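Local structure of 2-oxoglutarate (2OG) and Fe(II)-dependent oxygenase superfamily protein (Arabidopsis thaliana, 6KWA) at residues L126-A131 and V137-F142; K143-Q148 and S172-I177; N220-N225 and S257-A262. The protein probably catalyses the irreversible, 2-oxoglutarate- and iron-dependent oxidation of the auxin indole-3-acetic acid to inactive 2-oxoindole-3-acetic acid. All coordinates share one frame; numbering follows the deposited sequence.

In the fold
The three contacts follow one another along the chain and meet around a shared aromatic cluster beside the double-stranded beta-helix core. Contacts 1 and 2, whose centres are 12 Å apart, touch directly: F141 CE1 lies 3.7 Å from F174 CZ, and L126 and L130 of helix 106-133 pack on L175 and F174. Contact 3 lies farther out, its centre 14 Å from that of contact 1, and joins it where L130 CD2 meets L223 CD2 at 4.0 Å. W218 links all three, stacking on F141 and meeting F174 and F259 edge-to-face. Contact 2 comes nearest the active site, the F174 side chain being about 13 Å from the bound magnesium ion.

Contact 1 (L126-A131 and V137-F142); sequences LARKLA and VETDFF
Apolar packing between A127 and A131 on helix 106-133 and the rings of F141 and F142 forms the inner half of this contact, where the chain folds back along the helix it has just left. The methyl CB of A127 sits 3.7 Å from CD2 of F142, and one helical turn on, CB of A131 approaches CE2 of F141 at 3.6 Å. Both phenylalanines place CG between the backbone N and the carbonyl carbon (chi1 67° and 52°), which sends the two rings back to the helix from consecutive positions. The F141 ring turns its edge to the A127 carbonyl, with F141 CE2 3.5 Å from A127 O, while one of its faces receives CD2 of F142. W218, W145 and F174 also pack round the F141 ring, W218 stacked on it and W145 edge-to-face.

A salt bridge forms the outer half. The R128 chain bends near its end and brings both terminal nitrogens to a single carboxylate oxygen: R128 NH2 is 2.9 Å and NH1 3.0 Å from D140 OD1. Both hydrogen bonds are weak, and the guanidinium and carboxylate planes stand 72° apart. The carbonyl O of T139 lies 3.3 Å above the centre of the R128 guanidinium, over one face, and the F142 ring stands nearly perpendicular to the same group.

A type I turn from E138 to F141 carries these partners past the helix. The poorly aligned bonds suggest an attraction that is probably more ionic than directional, beside a patch where small methyls meet large rings.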
loop_
_atom_site.group_PDB
_atom_site.type_symbol
_atom_site.label_atom_id
_atom_site.label_comp_id
_atom_site.label_asym_id
_atom_site.label_seq_id
_atom_site.Cartn_x
_atom_site.Cartn_y
_atom_site.Cartn_z
ATOM N N LEU A 126 4.191 -4.961 -10.727
ATOM C CA LEU A 126 5.403 -4.606 -9.948
ATOM C C LEU A 126 5.965 -5.873 -9.340
ATOM O O LEU A 126 7.161 -6.071 -9.304
ATOM C CB LEU A 126 5.094 -3.576 -8.866
ATOM C CG LEU A 126 4.645 -2.194 -9.398
ATOM C CD1 LEU A 126 4.144 -1.272 -8.260
ATOM C CD2 LEU A 126 5.773 -1.518 -10.141
ATOM N N ALA A 127 5.091 -6.754 -8.864
ATOM C CA ALA A 127 5.585 -8.000 -8.288
ATOM C C ALA A 127 6.331 -8.835 -9.344
ATOM O O ALA A 127 7.422 -9.334 -9.088
ATOM C CB ALA A 127 4.442 -8.793 -7.710
ATOM N N ARG A 128 5.750 -8.970 -10.526
ATOM C CA ARG A 128 6.399 -9.735 -11.594
ATOM C C ARG A 128 7.715 -9.069 -11.940
ATOM O O ARG A 128 8.733 -9.739 -12.137
ATOM C CB ARG A 128 5.519 -9.866 -12.837
ATOM C CG ARG A 128 6.165 -10.771 -13.926
ATOM C CD ARG A 128 5.248 -10.922 -15.102
ATOM N NE ARG A 128 3.954 -11.452 -14.670
ATOM C CZ ARG A 128 3.535 -12.701 -14.867
ATOM N NH1 ARG A 128 4.280 -13.556 -15.556
ATOM N NH2 ARG A 128 2.345 -13.086 -14.408
ATOM N N LYS A 129 7.719 -7.741 -11.993
ATOM C CA LYS A 129 8.956 -7.050 -12.339
ATOM C C LYS A 129 10.073 -7.321 -11.315
ATOM O O LYS A 129 11.243 -7.399 -11.682
ATOM C CB LYS A 129 8.726 -5.554 -12.472
ATOM C CG LYS A 129 7.936 -5.145 -13.704
ATOM C CD LYS A 129 7.919 -3.632 -13.835
ATOM C CE LYS A 129 6.895 -3.159 -14.879
ATOM N NZ LYS A 129 7.134 -3.792 -16.168
ATOM N N LEU A 130 9.731 -7.423 -10.036
ATOM C CA LEU A 130 10.725 -7.780 -9.013
ATOM C C LEU A 130 11.292 -9.179 -9.275
ATOM O O LEU A 130 12.480 -9.409 -9.127
ATOM C CB LEU A 130 10.117 -7.720 -7.630
ATOM C CG LEU A 130 10.093 -6.331 -7.005
ATOM C CD1 LEU A 130 9.133 -6.397 -5.846
ATOM C CD2 LEU A 130 11.488 -5.948 -6.513
ATOM N N ALA A 131 10.439 -10.135 -9.608
ATOM C CA ALA A 131 10.957 -11.467 -9.938
ATOM C C ALA A 131 11.855 -11.378 -11.177
ATOM O O ALA A 131 12.918 -11.991 -11.254
ATOM C CB ALA A 131 9.834 -12.437 -10.167
ATOM N N VAL A 137 12.761 -17.885 -12.214
ATOM C CA VAL A 137 11.895 -18.707 -13.046
ATOM C C VAL A 137 10.462 -18.605 -12.556
ATOM O O VAL A 137 9.527 -18.745 -13.333
ATOM C CB VAL A 137 12.350 -20.192 -13.087
ATOM C CG1 VAL A 137 13.753 -20.272 -13.681
ATOM C CG2 VAL A 137 12.321 -20.813 -11.713
ATOM N N GLU A 138 10.286 -18.361 -11.258
ATOM C CA GLU A 138 8.955 -18.288 -10.695
ATOM C C GLU A 138 8.329 -16.910 -10.953
ATOM O O GLU A 138 8.046 -16.159 -10.026
ATOM C CB GLU A 138 9.036 -18.540 -9.187
ATOM C CG GLU A 138 9.701 -19.852 -8.767
ATOM C CD GLU A 138 11.234 -19.797 -8.728
ATOM O OE1 GLU A 138 11.826 -18.768 -9.102
ATOM O OE2 GLU A 138 11.858 -20.801 -8.325
ATOM N N THR A 139 8.016 -16.615 -12.206
ATOM C CA THR A 139 7.546 -15.277 -12.544
ATOM C C THR A 139 6.058 -15.124 -12.237
ATOM O O THR A 139 5.475 -14.084 -12.492
ATOM C CB THR A 139 7.831 -14.934 -14.025
ATOM O OG1 THR A 139 7.241 -15.930 -14.871
ATOM C CG2 THR A 139 9.363 -14.895 -14.283
ATOM N N ASP A 140 5.468 -16.168 -11.671
ATOM C CA ASP A 140 4.059 -16.191 -11.330
ATOM C C ASP A 140 3.872 -16.405 -9.823
ATOM O O ASP A 140 2.815 -16.855 -9.399
ATOM C CB ASP A 140 3.364 -17.333 -12.085
ATOM C CG ASP A 140 3.101 -17.016 -13.552
ATOM O OD1 ASP A 140 3.242 -15.842 -13.979
ATOM O OD2 ASP A 140 2.844 -17.984 -14.306
ATOM N N PHE A 141 4.885 -16.090 -9.015
ATOM C CA PHE A 141 4.867 -16.471 -7.595
ATOM C C PHE A 141 3.703 -15.877 -6.809
ATOM O O PHE A 141 3.264 -16.420 -5.781
ATOM C CB PHE A 141 6.178 -16.076 -6.907
ATOM C CG PHE A 141 6.402 -14.601 -6.805
ATOM C CD1 PHE A 141 6.094 -13.925 -5.631
ATOM C CD2 PHE A 141 6.956 -13.883 -7.857
ATOM C CE1 PHE A 141 6.350 -12.543 -5.505
ATOM C CE2 PHE A 141 7.221 -12.510 -7.733
ATOM C CZ PHE A 141 6.902 -11.843 -6.559
ATOM N N PHE A 142 3.200 -14.747 -7.286
ATOM C CA PHE A 142 2.230 -13.992 -6.504
ATOM C C PHE A 142 0.786 -14.418 -6.805
ATOM O O PHE A 142 -0.134 -13.997 -6.100
ATOM C CB PHE A 142 2.431 -12.496 -6.788
ATOM C CG PHE A 142 2.421 -12.192 -8.247
ATOM C CD1 PHE A 142 1.229 -12.051 -8.938
ATOM C CD2 PHE A 142 3.608 -12.161 -8.959
ATOM C CE1 PHE A 142 1.224 -11.839 -10.298
ATOM C CE2 PHE A 142 3.594 -11.948 -10.332
ATOM C CZ PHE A 142 2.407 -11.778 -10.992
#

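Contact 2 (K143-Q148 and S172-I177); sequences KEWPSQ and SGFLTI
W145 and F174 bring the two segments together with their CA atoms still 9.5 Å apart, W145 just before strand 147-155 and F174 at a classic beta bulge, where it and L175 both face L245 of strand 237-245. The gap is bridged by side chains alone, both starting toward the opposite segment. In W145, CG lies anti to the carbonyl carbon (chi1 -65°), and the six-membered part of the indole leads. F174 has its CG anti to the backbone N (chi1 -176°), which carries the phenyl ring out to meet it.

The pair is an offset edge-to-face arrangement: the edge of the indole points at the face of F174, with the planes at 66° and the centroid of the six-membered ring 5.3 Å from that of the phenyl. The approach is made mainly by one corner of the indole. W145 CZ3 comes to 3.5 Å from F174 CD1 and 3.7 Å from F174 CG, and W145 CH2 follows at 4.0 Å from F174 CD1. The touch therefore falls toward the CG and CD1 side of the phenyl and is displaced from its centre.

Further aromatic rings continue the cluster. F141 meets W145 edge-to-face and also touches F174, while W218 is a second edge-to-face partner of F174; L130 of helix 106-133 packs on the same phenylalanine. Two residues on, in strand 175-179, T176 OG1 is hydrogen-bonded to D171 OD2, which probably helps to position this metal-binding carboxylate.

Between the two segments themselves no polar atom takes part; dispersion, probably with a weak attraction of ring C-H for the pi face, would hold W145 to F174.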
loop_
_atom_site.group_PDB
_atom_site.type_symbol
_atom_site.label_atom_id
_atom_site.label_comp_id
_atom_site.label_asym_id
_atom_site.label_seq_id
_atom_site.Cartn_x
_atom_site.Cartn_y
_atom_site.Cartn_z
ATOM N N LYS A 143 0.587 -15.337 -7.753
ATOM C CA LYS A 143 -0.747 -15.495 -8.359
ATOM C C LYS A 143 -1.836 -16.062 -7.471
ATOM O O LYS A 143 -3.014 -15.867 -7.750
ATOM C CB LYS A 143 -0.687 -16.406 -9.601
ATOM C CG LYS A 143 -0.423 -15.689 -10.920
ATOM C CD LYS A 143 -0.894 -16.618 -12.077
ATOM C CE LYS A 143 -0.694 -15.979 -13.455
ATOM N NZ LYS A 143 -0.317 -16.945 -14.525
ATOM N N GLU A 144 -1.467 -16.673 -6.361
ATOM C CA GLU A 144 -2.481 -17.158 -5.435
ATOM C C GLU A 144 -2.479 -16.300 -4.171
ATOM O O GLU A 144 -3.015 -16.701 -3.136
ATOM C CB GLU A 144 -2.227 -18.620 -5.053
ATOM C CG GLU A 144 -1.996 -19.605 -6.207
ATOM C CD GLU A 144 -3.128 -19.658 -7.212
ATOM O OE1 GLU A 144 -4.289 -19.365 -6.847
ATOM O OE2 GLU A 144 -2.849 -20.004 -8.380
ATOM N N TRP A 145 -1.836 -15.139 -4.245
ATOM C CA TRP A 145 -1.746 -14.259 -3.089
ATOM C C TRP A 145 -2.888 -13.259 -3.080
ATOM O O TRP A 145 -3.097 -12.541 -4.047
ATOM C CB TRP A 145 -0.404 -13.511 -3.074
ATOM C CG TRP A 145 0.789 -14.385 -2.893
ATOM C CD1 TRP A 145 0.818 -15.753 -2.859
ATOM C CD2 TRP A 145 2.137 -13.950 -2.706
ATOM N NE1 TRP A 145 2.108 -16.193 -2.675
ATOM C CE2 TRP A 145 2.937 -15.108 -2.576
ATOM C CE3 TRP A 145 2.750 -12.695 -2.654
ATOM C CZ2 TRP A 145 4.310 -15.045 -2.385
ATOM C CZ3 TRP A 145 4.121 -12.630 -2.462
ATOM C CH2 TRP A 145 4.887 -13.797 -2.320
ATOM N N PRO A 146 -3.606 -13.173 -1.962
ATOM C CA PRO A 146 -4.716 -12.215 -1.852
ATOM C C PRO A 146 -4.227 -10.774 -1.619
ATOM O O PRO A 146 -3.120 -10.543 -1.110
ATOM C CB PRO A 146 -5.472 -12.712 -0.624
ATOM C CG PRO A 146 -4.345 -13.266 0.262
ATOM C CD PRO A 146 -3.373 -13.911 -0.707
ATOM N N SER A 147 -5.047 -9.812 -2.010
ATOM C CA SER A 147 -4.768 -8.422 -1.712
ATOM C C SER A 147 -5.822 -7.875 -0.766
ATOM O O SER A 147 -6.871 -8.481 -0.572
ATOM C CB SER A 147 -4.697 -7.585 -2.977
ATOM O OG SER A 147 -3.600 -7.993 -3.756
ATOM N N GLN A 148 -5.495 -6.749 -0.150
ATOM C CA GLN A 148 -6.339 -6.097 0.834
ATOM C C GLN A 148 -6.426 -4.609 0.536
ATOM O O GLN A 148 -5.435 -3.956 0.218
ATOM C CB GLN A 148 -5.792 -6.325 2.242
ATOM C CG GLN A 148 -6.529 -5.610 3.371
ATOM C CD GLN A 148 -5.978 -6.011 4.730
ATOM O OE1 GLN A 148 -5.209 -6.967 4.827
ATOM N NE2 GLN A 148 -6.301 -5.249 5.771
ATOM N N SER A 172 3.114 -5.585 6.826
ATOM C CA SER A 172 3.367 -7.006 7.045
ATOM C C SER A 172 3.283 -7.813 5.751
ATOM O O SER A 172 3.753 -8.961 5.696
ATOM C CB SER A 172 2.369 -7.573 8.048
ATOM O OG SER A 172 1.057 -7.438 7.529
ATOM N N GLY A 173 2.699 -7.209 4.713
ATOM C CA GLY A 173 2.487 -7.908 3.453
ATOM C C GLY A 173 3.720 -7.851 2.574
ATOM O O GLY A 173 4.838 -7.611 3.040
ATOM N N PHE A 174 3.524 -8.097 1.292
ATOM C CA PHE A 174 4.633 -8.134 0.354
ATOM C C PHE A 174 4.918 -6.731 -0.175
ATOM O O PHE A 174 6.034 -6.208 -0.062
ATOM C CB PHE A 174 4.311 -9.108 -0.789
ATOM C CG PHE A 174 5.426 -9.285 -1.757
ATOM C CD1 PHE A 174 6.434 -10.207 -1.520
ATOM C CD2 PHE A 174 5.464 -8.535 -2.931
ATOM C CE1 PHE A 174 7.465 -10.373 -2.436
ATOM C CE2 PHE A 174 6.498 -8.700 -3.844
ATOM C CZ PHE A 174 7.510 -9.617 -3.581
ATOM N N LEU A 175 3.886 -6.118 -0.728
ATOM C CA LEU A 175 4.021 -4.833 -1.381
ATOM C C LEU A 175 2.804 -3.945 -1.129
ATOM O O LEU A 175 1.694 -4.420 -1.167
ATOM C CB LEU A 175 4.197 -5.129 -2.872
ATOM C CG LEU A 175 4.182 -4.197 -4.059
ATOM C CD1 LEU A 175 4.729 -5.026 -5.217
ATOM C CD2 LEU A 175 2.746 -3.771 -4.358
ATOM N N THR A 176 3.001 -2.645 -0.954
ATOM C CA THR A 176 1.871 -1.758 -0.702
ATOM C C THR A 176 1.829 -0.626 -1.732
ATOM O O THR A 176 2.849 -0.030 -2.030
ATOM C CB THR A 176 1.936 -1.156 0.719
ATOM O OG1 THR A 176 1.912 -2.215 1.682
ATOM C CG2 THR A 176 0.752 -0.208 0.963
ATOM N N ILE A 177 0.652 -0.346 -2.287
ATOM C CA ILE A 177 0.502 0.793 -3.200
ATOM C C ILE A 177 -0.302 1.883 -2.505
ATOM O O ILE A 177 -1.442 1.665 -2.117
ATOM C CB ILE A 177 -0.173 0.374 -4.529
ATOM C CG1 ILE A 177 0.668 -0.726 -5.188
ATOM C CG2 ILE A 177 -0.373 1.585 -5.454
ATOM C CD1 ILE A 177 0.225 -1.163 -6.510
#

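Contact 3 (N220-N225 and S257-A262); sequences NGRLCN and SEFVDA
N220 meets F259 and V260 where a Schellman motif ends helix 213-218: N220 is its C-prime residue, with positive phi, and its backbone N and that of G221 return to I217 O and T216 O. The other segment begins as a 3-10 turn, 257-259, in the chain beyond the last core strand.

Followed outward, the N220 side chain runs along the backbone and side chains of F259 and V260. N220 CB lies 3.7 Å from F259 O and 4.0 Å from F259 CB. N220 CG, anti to the backbone N (chi1 -165°), is placed 3.9 Å from CG2 of V260, whose side chain crosses that of the asparagine at about a right angle. At the tip, N220 ND2 donates to the carbonyl O of F259 over 3.3 Å, with an N-H...O angle of 154°. The nitrogen stands above the carbonyl plane, 43° out of it, and the oxygen is tilted only slightly from the amide plane of N220. The same ND2 also bonds to P265 O, its stronger partner, and weakly to H264 O, so the amide ties the end of the helix to two parts of the C-terminal chain.

The F259 ring has further neighbours. It meets Y134 and W218 edge-to-face, joining it to the aromatic cluster around W218. R222 adds a single aliphatic touch: its chain crosses the ring obliquely, bending at chi3, and the guanidinium plane is inclined to the phenyl. The touch is made by the methylene before the guanidinium, with R222 CD 3.6 Å from CD1 and 3.9 Å from CE1 of F259.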
loop_
_atom_site.group_PDB
_atom_site.type_symbol
_atom_site.label_atom_id
_atom_site.label_comp_id
_atom_site.label_asym_id
_atom_site.label_seq_id
_atom_site.Cartn_x
_atom_site.Cartn_y
_atom_site.Cartn_z
ATOM N N ASN A 220 14.727 -13.596 1.042
ATOM C CA ASN A 220 15.734 -13.985 2.022
ATOM C C ASN A 220 16.589 -12.817 2.480
ATOM O O ASN A 220 17.810 -12.908 2.489
ATOM C CB ASN A 220 16.616 -15.104 1.464
ATOM C CG ASN A 220 17.429 -15.797 2.547
ATOM O OD1 ASN A 220 16.964 -15.963 3.667
ATOM N ND2 ASN A 220 18.648 -16.196 2.216
ATOM N N GLY A 221 15.939 -11.719 2.861
ATOM C CA GLY A 221 16.623 -10.571 3.434
ATOM C C GLY A 221 17.061 -9.489 2.461
ATOM O O GLY A 221 17.548 -8.441 2.855
ATOM N N ARG A 222 16.847 -9.703 1.173
ATOM C CA ARG A 222 17.348 -8.741 0.191
ATOM C C ARG A 222 16.458 -7.496 0.072
ATOM O O ARG A 222 16.951 -6.368 0.017
ATOM C CB ARG A 222 17.518 -9.452 -1.128
ATOM C CG ARG A 222 18.536 -10.538 -0.936
ATOM C CD ARG A 222 18.593 -11.475 -2.069
ATOM N NE ARG A 222 19.580 -11.007 -2.995
ATOM C CZ ARG A 222 20.648 -11.702 -3.330
ATOM N NH1 ARG A 222 20.821 -12.916 -2.817
ATOM N NH2 ARG A 222 21.515 -11.176 -4.193
ATOM N N LEU A 223 15.156 -7.702 -0.068
ATOM C CA LEU A 223 14.234 -6.579 -0.145
ATOM C C LEU A 223 14.060 -5.927 1.243
ATOM O O LEU A 223 13.900 -6.623 2.249
ATOM C CB LEU A 223 12.902 -7.057 -0.727
ATOM C CG LEU A 223 13.059 -7.640 -2.139
ATOM C CD1 LEU A 223 11.778 -8.322 -2.625
ATOM C CD2 LEU A 223 13.503 -6.561 -3.124
ATOM N N CYS A 224 14.139 -4.597 1.295
ATOM C CA CYS A 224 13.957 -3.820 2.527
ATOM C C CYS A 224 12.493 -3.637 2.957
ATOM O O CYS A 224 11.694 -3.018 2.235
ATOM C CB CYS A 224 14.600 -2.454 2.375
ATOM S SG CYS A 224 14.406 -1.435 3.877
ATOM N N ASN A 225 12.099 -4.195 4.091
ATOM C CA ASN A 225 10.748 -3.905 4.572
ATOM C C ASN A 225 10.769 -2.552 5.292
ATOM O O ASN A 225 11.054 -2.461 6.492
ATOM C CB ASN A 225 10.228 -5.029 5.480
ATOM C CG ASN A 225 11.178 -5.342 6.635
ATOM O OD1 ASN A 225 12.380 -5.095 6.550
ATOM N ND2 ASN A 225 10.626 -5.865 7.732
ATOM N N SER A 257 14.244 -20.990 -3.953
ATOM C CA SER A 257 15.583 -21.538 -3.719
ATOM C C SER A 257 16.719 -20.619 -4.163
ATOM O O SER A 257 17.743 -20.510 -3.473
ATOM C CB SER A 257 15.714 -22.896 -4.400
ATOM O OG SER A 257 15.615 -22.737 -5.807
ATOM N N GLU A 258 16.551 -19.982 -5.325
ATOM C CA GLU A 258 17.593 -19.113 -5.878
ATOM C C GLU A 258 18.151 -18.088 -4.873
ATOM O O GLU A 258 19.281 -17.634 -5.010
ATOM C CB GLU A 258 17.095 -18.343 -7.113
ATOM C CG GLU A 258 16.711 -19.155 -8.365
ATOM C CD GLU A 258 15.218 -19.337 -8.531
ATOM O OE1 GLU A 258 14.507 -19.390 -7.503
ATOM O OE2 GLU A 258 14.755 -19.361 -9.711
ATOM N N PHE A 259 17.312 -17.678 -3.927
ATOM C CA PHE A 259 17.655 -16.663 -2.933
ATOM C C PHE A 259 18.449 -17.186 -1.745
ATOM O O PHE A 259 19.058 -16.425 -1.001
ATOM C CB PHE A 259 16.383 -16.012 -2.398
ATOM C CG PHE A 259 15.803 -14.988 -3.312
ATOM C CD1 PHE A 259 16.597 -13.963 -3.806
ATOM C CD2 PHE A 259 14.462 -15.042 -3.674
ATOM C CE1 PHE A 259 16.070 -13.011 -4.651
ATOM C CE2 PHE A 259 13.923 -14.092 -4.513
ATOM C CZ PHE A 259 14.731 -13.070 -5.000
ATOM N N VAL A 260 18.351 -18.484 -1.516
ATOM C CA VAL A 260 18.982 -19.057 -0.353
ATOM C C VAL A 260 20.168 -19.902 -0.739
ATOM O O VAL A 260 20.040 -20.857 -1.506
ATOM C CB VAL A 260 17.996 -19.916 0.436
ATOM C CG1 VAL A 260 18.650 -20.393 1.731
ATOM C CG2 VAL A 260 16.727 -19.108 0.711
ATOM N N ASP A 261 21.324 -19.547 -0.200
ATOM C CA ASP A 261 22.514 -20.337 -0.438
ATOM C C ASP A 261 23.556 -20.075 0.643
ATOM O O ASP A 261 23.289 -19.385 1.632
ATOM C CB ASP A 261 23.059 -20.074 -1.843
ATOM C CG ASP A 261 23.175 -18.604 -2.160
ATOM O OD1 ASP A 261 24.067 -17.951 -1.571
ATOM O OD2 ASP A 261 22.374 -18.115 -3.009
ATOM N N ALA A 262 24.736 -20.654 0.471
ATOM C CA ALA A 262 25.763 -20.612 1.506
ATOM C C ALA A 262 26.151 -19.174 1.911
ATOM O O ALA A 262 26.496 -18.925 3.068
ATOM C CB ALA A 262 26.985 -21.401 1.045
#